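Local coordinates for protein agglutinin (Rhizoctonia solani, PDB 4G9M) that probably binds carbohydrates as a ricin-type beta-trefoil lectin that assembles into a dimer, at residues N14-T19 against K114-A119. Residues are numbered along the deposited sequence; the frame is centred on the assembly and turned at random.
Sequences NVSTGT and KESNPA
T17 meets the 114-119 loop with its methyl group: CG2 points at the backbone of S116 and N117, 3.4 Å from S116 O, while CB lies alongside the ring of P118, 3.9 Å from P118 CB. Its hydroxyl branches away from P118, toward T19, with chi1 of 63° placing OG1 between the backbone N and the carbonyl carbon and CG2 anti to that carbon. T19 has the same rotamer. There too the methyl does the touching, with CG2 3.4 Å from P118 O, and the two hydroxyls pair inside their own loop, T17 OG1 donating to T19 OG1 over 2.7 Å. T19 OG1 donates a hydrogen bond to a water, which itself donates to N117 O and A119 O, so the water bridges the two loops. In this beta-trefoil chain the two loops, which follow strands 8-14 and 109-113, meet at the surface; L113, at the end of strand 109-113, touches both threonines. No direct hydrogen bond joins the segments. Farther along, S16 OG stands 3.5 Å from S116 CB, and a second water bridges S16 OG and S116 O, donating to S116 O over 2.9 Å. Within the 114-119 loop, N117 OD1 closes an Asx turn by accepting from A119 N, the donor lying 40° out of the carbonyl plane.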
loop_
_atom_site.group_PDB
_atom_site.type_symbol
_atom_site.label_atom_id
_atom_site.label_comp_id
_atom_site.label_asym_id
_atom_site.label_seq_id
_atom_site.Cartn_x
_atom_site.Cartn_y
_atom_site.Cartn_z
ATOM N N ASN B 14 10.931 12.188 1.511
ATOM C CA ASN B 14 11.423 11.395 0.384
ATOM C C ASN B 14 12.537 10.449 0.834
ATOM O O ASN B 14 13.479 10.855 1.506
ATOM C CB ASN B 14 11.900 12.299 -0.749
ATOM C CG ASN B 14 12.153 11.540 -2.015
ATOM O OD1 ASN B 14 13.273 11.105 -2.275
ATOM N ND2 ASN B 14 11.105 11.362 -2.817
ATOM N N VAL B 15 12.419 9.178 0.457
ATOM C CA VAL B 15 13.386 8.166 0.868
ATOM C C VAL B 15 14.805 8.471 0.351
ATOM O O VAL B 15 15.789 8.290 1.065
ATOM C CB VAL B 15 12.914 6.736 0.464
ATOM C CG1 VAL B 15 14.050 5.713 0.589
ATOM C CG2 VAL B 15 11.700 6.306 1.301
ATOM N N SER B 16 14.908 8.959 -0.879
ATOM C CA SER B 16 16.215 9.254 -1.456
ATOM C C SER B 16 16.892 10.477 -0.831
ATOM O O SER B 16 18.068 10.415 -0.463
ATOM C CB SER B 16 16.106 9.464 -2.969
ATOM O OG SER B 16 17.375 9.770 -3.555
ATOM N N THR B 17 16.158 11.580 -0.722
ATOM C CA THR B 17 16.771 12.877 -0.426
ATOM C C THR B 17 16.708 13.279 1.034
ATOM O O THR B 17 17.549 14.050 1.501
ATOM C CB THR B 17 16.101 14.006 -1.212
ATOM O OG1 THR B 17 14.727 14.121 -0.809
ATOM C CG2 THR B 17 16.177 13.751 -2.716
ATOM N N GLY B 18 15.685 12.809 1.736
ATOM C CA GLY B 18 15.443 13.252 3.100
ATOM C C GLY B 18 14.695 14.578 3.161
ATOM O O GLY B 18 14.410 15.096 4.246
ATOM N N THR B 19 14.383 15.138 1.993
ATOM C CA THR B 19 13.560 16.338 1.921
ATOM C C THR B 19 12.090 15.940 1.898
ATOM O O THR B 19 11.758 14.763 1.679
ATOM C CB THR B 19 13.939 17.250 0.726
ATOM O OG1 THR B 19 13.717 16.565 -0.513
ATOM C CG2 THR B 19 15.400 17.637 0.816
ATOM N N LYS B 114 11.809 14.785 -8.627
ATOM C CA LYS B 114 12.531 14.795 -9.897
ATOM C C LYS B 114 14.044 14.578 -9.777
ATOM O O LYS B 114 14.745 15.361 -9.135
ATOM C CB LYS B 114 12.246 16.116 -10.630
ATOM C CG LYS B 114 12.805 16.221 -12.052
ATOM C CD LYS B 114 12.519 17.611 -12.598
ATOM C CE LYS B 114 13.019 17.795 -14.014
ATOM N NZ LYS B 114 12.889 19.230 -14.423
ATOM N N GLU B 115 14.520 13.488 -10.379
ATOM C CA GLU B 115 15.954 13.231 -10.534
ATOM C C GLU B 115 16.661 13.103 -9.176
ATOM O O GLU B 115 17.859 13.367 -9.058
ATOM C CB GLU B 115 16.605 14.309 -11.420
ATOM C CG GLU B 115 16.171 14.231 -12.900
ATOM C CD GLU B 115 16.536 15.462 -13.711
ATOM O OE1 GLU B 115 16.885 16.508 -13.117
ATOM O OE2 GLU B 115 16.450 15.386 -14.955
ATOM N N SER B 116 15.900 12.717 -8.159
ATOM C CA SER B 116 16.430 12.504 -6.807
ATOM C C SER B 116 17.227 13.699 -6.267
ATOM O O SER B 116 18.150 13.530 -5.467
ATOM C CB SER B 116 17.312 11.254 -6.771
ATOM O OG SER B 116 16.678 10.156 -7.391
ATOM N N ASN B 117 16.862 14.901 -6.695
ATOM C CA ASN B 117 17.583 16.112 -6.310
ATOM C C ASN B 117 17.177 16.608 -4.918
ATOM O O ASN B 117 16.002 16.906 -4.670
ATOM C CB ASN B 117 17.342 17.190 -7.370
ATOM C CG ASN B 117 18.312 18.350 -7.272
ATOM O OD1 ASN B 117 18.877 18.634 -6.207
ATOM N ND2 ASN B 117 18.497 19.046 -8.393
ATOM N N PRO B 118 18.147 16.689 -3.992
ATOM C CA PRO B 118 17.823 17.137 -2.635
ATOM C C PRO B 118 17.749 18.656 -2.480
ATOM O O PRO B 118 17.608 19.132 -1.353
ATOM C CB PRO B 118 18.982 16.580 -1.806
ATOM C CG PRO B 118 20.124 16.530 -2.749
ATOM C CD PRO B 118 19.537 16.207 -4.104
ATOM N N ALA B 119 17.855 19.402 -3.578
ATOM C CA ALA B 119 17.794 20.861 -3.521
ATOM C C ALA B 119 16.392 21.334 -3.171
ATOM O O ALA B 119 15.410 20.704 -3.559
ATOM C CB ALA B 119 18.217 21.462 -4.842
HETATM O O HOH W 1 18.727 11.789 -3.235
HETATM O O HOH W 2 14.343 18.126 -2.821
#